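Putative drug/sodium antiporter (PDB 4Z3N) is a MATE-family membrane transporter, probably an antiporter, implicated in transport of the genotoxin colibactin. Local coordinates at residues Thr311-Val316 with Leu330-Ala335; Gln397-Pro402 with Pro458-Trp463. All blocks are in the same frame, centred on the assembly; numbering follows the deposited sequence.

Interaction 1. Residues Thr311-Val316 with Leu330-Ala335; sequences TALLTV and LNAYWA. With OLC ((2R)-2,3-dihydroxypropyl (9Z)-octadec-9-enoate), chain F.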
loop_
_atom_site.group_PDB
_atom_site.type_symbol
_atom_site.label_atom_id
_atom_site.label_comp_id
_atom_site.label_asym_id
_atom_site.label_seq_id
_atom_site.Cartn_x
_atom_site.Cartn_y
_atom_site.Cartn_z
ATOM N N THR A 311 -1.670 -5.239 -8.069
ATOM C CA THR A 311 -0.348 -5.004 -8.633
ATOM C C THR A 311 -0.271 -5.725 -9.972
ATOM O O THR A 311 0.332 -5.210 -10.917
ATOM C CB THR A 311 0.865 -5.479 -7.708
ATOM O OG1 THR A 311 0.857 -6.903 -7.549
ATOM C CG2 THR A 311 0.870 -4.793 -6.360
ATOM N N ALA A 312 -0.909 -6.899 -10.041
ATOM C CA ALA A 312 -0.893 -7.744 -11.240
ATOM C C ALA A 312 -1.690 -7.092 -12.355
ATOM O O ALA A 312 -1.369 -7.237 -13.533
ATOM C CB ALA A 312 -1.450 -9.131 -10.936
ATOM N N LEU A 313 -2.724 -6.365 -11.946
ATOM C CA LEU A 313 -3.673 -5.759 -12.856
ATOM C C LEU A 313 -3.080 -4.534 -13.529
ATOM O O LEU A 313 -3.417 -4.230 -14.677
ATOM C CB LEU A 313 -4.964 -5.381 -12.119
ATOM C CG LEU A 313 -6.005 -4.695 -13.011
ATOM C CD1 LEU A 313 -6.576 -5.659 -14.078
ATOM C CD2 LEU A 313 -7.097 -4.102 -12.174
ATOM N N LEU A 314 -2.207 -3.833 -12.811
ATOM C CA LEU A 314 -1.515 -2.670 -13.363
ATOM C C LEU A 314 -0.690 -3.062 -14.617
ATOM O O LEU A 314 -0.791 -2.454 -15.688
ATOM C CB LEU A 314 -0.609 -2.029 -12.292
ATOM C CG LEU A 314 0.048 -0.723 -12.748
ATOM C CD1 LEU A 314 -0.685 0.447 -12.180
ATOM C CD2 LEU A 314 1.508 -0.676 -12.374
ATOM N N THR A 315 0.104 -4.110 -14.467
ATOM C CA THR A 315 0.854 -4.671 -15.575
ATOM C C THR A 315 -0.001 -5.141 -16.756
ATOM O O THR A 315 0.352 -4.896 -17.918
ATOM C CB THR A 315 1.662 -5.830 -15.092
ATOM O OG1 THR A 315 2.239 -5.470 -13.829
ATOM C CG2 THR A 315 2.742 -6.159 -16.103
ATOM N N VAL A 316 -1.105 -5.822 -16.455
ATOM C CA VAL A 316 -1.963 -6.362 -17.497
ATOM C C VAL A 316 -2.752 -5.244 -18.194
ATOM O O VAL A 316 -2.872 -5.233 -19.427
ATOM C CB VAL A 316 -2.929 -7.425 -16.937
ATOM C CG1 VAL A 316 -3.958 -7.802 -17.988
ATOM C CG2 VAL A 316 -2.153 -8.648 -16.471
ATOM N N LEU A 330 -10.575 -4.010 -20.012
ATOM C CA LEU A 330 -11.850 -4.037 -19.311
ATOM C C LEU A 330 -12.153 -5.430 -18.755
ATOM O O LEU A 330 -12.624 -5.558 -17.618
ATOM C CB LEU A 330 -12.983 -3.588 -20.235
ATOM C CG LEU A 330 -13.137 -2.100 -20.493
ATOM C CD1 LEU A 330 -14.477 -1.816 -21.194
ATOM C CD2 LEU A 330 -13.024 -1.312 -19.184
ATOM N N ASN A 331 -11.905 -6.465 -19.559
ATOM C CA ASN A 331 -12.050 -7.840 -19.092
ATOM C C ASN A 331 -11.077 -8.154 -17.985
ATOM O O ASN A 331 -11.385 -8.938 -17.094
ATOM C CB ASN A 331 -11.826 -8.858 -20.217
ATOM C CG ASN A 331 -12.824 -8.733 -21.337
ATOM O OD1 ASN A 331 -14.022 -8.552 -21.115
ATOM N ND2 ASN A 331 -12.327 -8.833 -22.558
ATOM N N ALA A 332 -9.888 -7.562 -18.072
ATOM C CA ALA A 332 -8.848 -7.756 -17.074
ATOM C C ALA A 332 -9.295 -7.195 -15.724
ATOM O O ALA A 332 -9.145 -7.868 -14.685
ATOM C CB ALA A 332 -7.549 -7.116 -17.516
ATOM N N TYR A 333 -9.865 -5.990 -15.736
ATOM C CA TYR A 333 -10.405 -5.405 -14.511
ATOM C C TYR A 333 -11.468 -6.293 -13.837
ATOM O O TYR A 333 -11.367 -6.587 -12.645
ATOM C CB TYR A 333 -10.996 -4.041 -14.792
ATOM C CG TYR A 333 -11.881 -3.556 -13.678
ATOM C CD1 TYR A 333 -11.346 -2.943 -12.553
ATOM C CD2 TYR A 333 -13.259 -3.724 -13.746
ATOM C CE1 TYR A 333 -12.157 -2.528 -11.530
ATOM C CE2 TYR A 333 -14.074 -3.302 -12.731
ATOM C CZ TYR A 333 -13.520 -2.708 -11.623
ATOM O OH TYR A 333 -14.352 -2.292 -10.617
ATOM N N TRP A 334 -12.471 -6.742 -14.595
ATOM C CA TRP A 334 -13.523 -7.598 -14.027
ATOM C C TRP A 334 -13.050 -9.017 -13.667
ATOM O O TRP A 334 -13.648 -9.642 -12.788
ATOM C CB TRP A 334 -14.728 -7.682 -14.966
ATOM C CG TRP A 334 -15.465 -6.391 -15.105
ATOM C CD1 TRP A 334 -15.450 -5.565 -16.180
ATOM C CD2 TRP A 334 -16.309 -5.761 -14.126
ATOM N NE1 TRP A 334 -16.230 -4.456 -15.942
ATOM C CE2 TRP A 334 -16.777 -4.553 -14.694
ATOM C CE3 TRP A 334 -16.722 -6.102 -12.833
ATOM C CZ2 TRP A 334 -17.631 -3.678 -14.014
ATOM C CZ3 TRP A 334 -17.577 -5.227 -12.153
ATOM C CH2 TRP A 334 -18.018 -4.029 -12.751
ATOM N N ALA A 335 -12.000 -9.526 -14.322
ATOM C CA ALA A 335 -11.368 -10.787 -13.887
ATOM C C ALA A 335 -10.755 -10.621 -12.481
ATOM O O ALA A 335 -10.963 -11.449 -11.566
ATOM C CB ALA A 335 -10.305 -11.225 -14.878
HETATM C C18 OLC F . -23.885 -2.072 -3.962
HETATM C C10 OLC F . -21.801 -6.500 -12.104
HETATM C C9 OLC F . -21.271 -7.248 -13.097
HETATM C C17 OLC F . -23.067 -1.820 -5.219
HETATM C C11 OLC F . -20.982 -6.136 -10.877
HETATM C C8 OLC F . -20.462 -6.566 -14.189
HETATM C C16 OLC F . -22.758 -3.128 -5.925
HETATM C C12 OLC F . -21.450 -4.808 -10.318
HETATM C C7 OLC F . -20.252 -7.471 -15.391
HETATM C C15 OLC F . -21.802 -2.946 -7.097
HETATM C C13 OLC F . -21.364 -4.768 -8.797
HETATM C C6 OLC F . -20.197 -6.626 -16.639
HETATM C C14 OLC F . -22.321 -3.697 -8.303
#
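Leu313 lays its two methyl branches against the backbone and side chains of Ala332 and Tyr333. CD1 does the closer work. It sits 3.4 Å from Ala332 O and 3.7 Å from Tyr333 N, so this branch packs on the peptide between the two residues as well as on Ala332 CB. CD2 turns to the Tyr333 ring and meets its CD1 at 4.4 Å, at an oblique slant. With CG anti to the backbone N (chi1 178°), the isobutyl group reaches across to the other helix.

One turn on, Val316 adds a second apolar touch. Its CG1 lies 3.7 Å from Ala332 CB, and that small methyl is shared by Leu313 and Val316. No hydrogen bond crosses between the segments. Segments 311-316 and 330-335 run antiparallel, at 171°, with their axes 9.9 Å apart. This is the packing of a helical hairpin, in which helix 286-322 turns back into helix 326-358.

Tyr333 CE2 also stands over the Trp334 indole, 3.5 Å above the centre of one face. C8 of a bound monoolein lies over the opposite face, 3.7 Å above the plane and toward the rim. The indole thus has Tyr333 on one face and the lipid chain on the other.

The phenol OH of Tyr333 is hydrogen-bonded to Ile388 O, and its ring packs on Leu391 of the same helix 382-399. The contact is buried. Helix 382-399 touches it through Tyr333, and helix 28-56 touches it through Val316, which packs on Leu31.

Interaction 2. Residues Gln397-Pro402 with Pro458-Trp463; sequences QAIGKP and PRLLRW. With CAC (cacodylate ion), chain I.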
loop_
_atom_site.group_PDB
_atom_site.type_symbol
_atom_site.label_atom_id
_atom_site.label_comp_id
_atom_site.label_asym_id
_atom_site.label_seq_id
_atom_site.Cartn_x
_atom_site.Cartn_y
_atom_site.Cartn_z
ATOM N N GLN A 397 -4.673 4.302 -13.046
ATOM C CA GLN A 397 -3.250 4.512 -12.880
ATOM C C GLN A 397 -2.496 3.832 -14.011
ATOM O O GLN A 397 -1.549 4.385 -14.569
ATOM C CB GLN A 397 -2.792 3.978 -11.524
ATOM C CG GLN A 397 -3.347 4.755 -10.352
ATOM C CD GLN A 397 -2.622 6.058 -10.147
ATOM O OE1 GLN A 397 -2.635 6.946 -11.021
ATOM N NE2 GLN A 397 -1.956 6.183 -8.994
ATOM N N ALA A 398 -2.943 2.635 -14.363
ATOM C CA ALA A 398 -2.316 1.881 -15.433
ATOM C C ALA A 398 -2.432 2.609 -16.776
ATOM O O ALA A 398 -1.495 2.565 -17.579
ATOM C CB ALA A 398 -2.918 0.478 -15.520
ATOM N N ILE A 399 -3.565 3.268 -17.033
ATOM C CA ILE A 399 -3.770 3.887 -18.343
ATOM C C ILE A 399 -3.393 5.381 -18.356
ATOM O O ILE A 399 -3.590 6.061 -19.368
ATOM C CB ILE A 399 -5.244 3.725 -18.853
ATOM C CG1 ILE A 399 -6.231 4.445 -17.938
ATOM C CG2 ILE A 399 -5.618 2.239 -19.018
ATOM C CD1 ILE A 399 -7.505 4.820 -18.627
ATOM N N GLY A 400 -2.864 5.889 -17.240
ATOM C CA GLY A 400 -2.377 7.254 -17.179
ATOM C C GLY A 400 -3.423 8.329 -16.931
ATOM O O GLY A 400 -3.299 9.447 -17.432
ATOM N N LYS A 401 -4.453 8.003 -16.154
ATOM C CA LYS A 401 -5.520 8.949 -15.867
ATOM C C LYS A 401 -5.836 9.032 -14.364
ATOM O O LYS A 401 -6.952 8.733 -13.936
ATOM C CB LYS A 401 -6.767 8.565 -16.665
ATOM C CG LYS A 401 -6.537 8.508 -18.185
ATOM C CD LYS A 401 -6.446 9.892 -18.757
ATOM C CE LYS A 401 -6.094 9.881 -20.230
ATOM N NZ LYS A 401 -6.206 11.267 -20.764
ATOM N N PRO A 402 -4.847 9.456 -13.559
ATOM C CA PRO A 402 -4.933 9.485 -12.086
ATOM C C PRO A 402 -6.093 10.295 -11.483
ATOM O O PRO A 402 -6.391 10.125 -10.299
ATOM C CB PRO A 402 -3.589 10.112 -11.671
ATOM C CG PRO A 402 -2.987 10.703 -12.959
ATOM C CD PRO A 402 -3.484 9.779 -14.025
ATOM N N PRO A 458 -17.073 6.112 -25.692
ATOM C CA PRO A 458 -16.328 6.856 -26.716
ATOM C C PRO A 458 -15.013 7.424 -26.170
ATOM O O PRO A 458 -13.952 7.191 -26.766
ATOM C CB PRO A 458 -17.288 7.981 -27.094
ATOM C CG PRO A 458 -18.656 7.404 -26.837
ATOM C CD PRO A 458 -18.523 6.383 -25.741
ATOM N N ARG A 459 -15.079 8.090 -25.019
ATOM C CA ARG A 459 -13.911 8.738 -24.421
ATOM C C ARG A 459 -12.789 7.756 -24.105
ATOM O O ARG A 459 -11.612 8.009 -24.413
ATOM C CB ARG A 459 -14.314 9.463 -23.147
ATOM C CG ARG A 459 -13.177 10.121 -22.425
ATOM C CD ARG A 459 -13.546 10.310 -20.999
ATOM N NE ARG A 459 -13.893 11.690 -20.688
ATOM C CZ ARG A 459 -14.301 12.095 -19.487
ATOM N NH1 ARG A 459 -14.421 11.219 -18.495
ATOM N NH2 ARG A 459 -14.597 13.369 -19.280
ATOM N N LEU A 460 -13.151 6.634 -23.490
ATOM C CA LEU A 460 -12.166 5.597 -23.189
ATOM C C LEU A 460 -11.444 5.097 -24.463
ATOM O O LEU A 460 -10.230 4.930 -24.462
ATOM C CB LEU A 460 -12.831 4.435 -22.453
ATOM C CG LEU A 460 -11.773 3.411 -22.097
ATOM C CD1 LEU A 460 -10.814 3.958 -21.028
ATOM C CD2 LEU A 460 -12.392 2.070 -21.723
ATOM N N LEU A 461 -12.201 4.885 -25.544
ATOM C CA LEU A 461 -11.637 4.547 -26.859
ATOM C C LEU A 461 -10.836 5.700 -27.493
ATOM O O LEU A 461 -9.757 5.488 -28.026
ATOM C CB LEU A 461 -12.744 4.105 -27.813
ATOM C CG LEU A 461 -13.385 2.753 -27.501
ATOM C CD1 LEU A 461 -14.265 2.370 -28.665
ATOM C CD2 LEU A 461 -12.348 1.666 -27.238
ATOM N N ARG A 462 -11.343 6.924 -27.423
ATOM C CA ARG A 462 -10.511 8.051 -27.822
ATOM C C ARG A 462 -9.181 8.126 -27.049
ATOM O O ARG A 462 -8.143 8.417 -27.646
ATOM C CB ARG A 462 -11.250 9.371 -27.657
ATOM C CG ARG A 462 -10.605 10.450 -28.481
ATOM C CD ARG A 462 -10.569 11.780 -27.802
ATOM N NE ARG A 462 -11.763 12.061 -27.018
ATOM C CZ ARG A 462 -11.723 12.717 -25.864
ATOM N NH1 ARG A 462 -10.553 13.127 -25.400
ATOM N NH2 ARG A 462 -12.836 12.951 -25.176
ATOM N N TRP A 463 -9.215 7.878 -25.737
ATOM C CA TRP A 463 -8.001 7.955 -24.906
ATOM C C TRP A 463 -6.891 7.020 -25.390
ATOM O O TRP A 463 -5.711 7.384 -25.395
ATOM C CB TRP A 463 -8.321 7.626 -23.444
ATOM C CG TRP A 463 -8.893 8.736 -22.648
ATOM C CD1 TRP A 463 -9.028 10.033 -23.029
ATOM C CD2 TRP A 463 -9.418 8.647 -21.326
ATOM N NE1 TRP A 463 -9.605 10.764 -22.024
ATOM C CE2 TRP A 463 -9.851 9.935 -20.962
ATOM C CE3 TRP A 463 -9.553 7.607 -20.407
ATOM C CZ2 TRP A 463 -10.418 10.212 -19.708
ATOM C CZ3 TRP A 463 -10.112 7.885 -19.162
ATOM C CH2 TRP A 463 -10.537 9.174 -18.828
HETATM AS AS CAC I . -10.466 14.680 -22.273
HETATM O O1 CAC I . -11.813 14.026 -22.960
HETATM O O2 CAC I . -10.219 13.907 -20.709
HETATM C C1 CAC I . -8.898 14.411 -23.377
HETATM C C2 CAC I . -10.722 16.572 -22.002
#
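A Schellman motif ends helix 382-399, and the residues at this turn pack against the short C-terminal helix 458-467. Gly400 is the first residue to leave helical geometry, with phi at 83°. Lys401 follows and lays its side chain over one face of the Trp463 indole. CG lies above the six-membered ring, 3.8 Å from Trp463 CZ3. CE is centred over the five-membered ring, a CH-pi contact. NZ is 3.8 Å from the centroid of that ring and 14° off its normal, a cation-pi contact. A bend at chi2 (-75°) lets the extended rest of the chain follow the indole from one ring to the other.

The opposite face carries the aliphatic CG of Arg459, 3.5 Å above the plane and toward the rim. Ile399 CD1 meets Trp463 CE3 at 3.9 Å, and the two side chains cross at about a right angle. The same methyl lies 4.2 Å from Leu460 CD1. Trp321 of helix 286-322 touches both Ile399 and Trp463, so the C-terminal helix is packed on the bundle at this end.

The polar edge of the indole faces a cacodylate ion, probably from the crystallisation liquor. Trp463 NE1 gives a weak hydrogen bond to its O2. Arg462 NH2 donates a bent hydrogen bond to O1 at 2.7 Å. A second bond to O1, from Arg462 NH1, is doubtful, because NH1 also lies only 2.9 Å from the cacodylate methyl C1. The arsenic lies at the edge of the guanidinium, in its plane. Arg459 and Lys401 lie nearby without hydrogen bonds to the ion and may add to its positive surroundings. Arg462 NH1 also has a weak, long ion pair with Glu466.

How the interactions relate
Interaction 1 and interaction 2 lie on the same side of the chain's centre, their own centres 14 Å apart. Along the chain they follow in series, the first closing before the second opens. They touch directly. Leu314 O is 3.6 Å from Ala398 CB, and Leu314 CD1 is 4.2 Å from Gln397 CB. These contacts join helix 286-322 to helix 382-399. Leu330 CD2 also meets Leu460 CD2 at 4.3 Å, between helix 326-358 and helix 458-467. Both contacts thus belong to one packed group of helices. A lipid lies beside 330-335 and a probable crystallisation ion beside 458-463. Neither is evidence of a transport site.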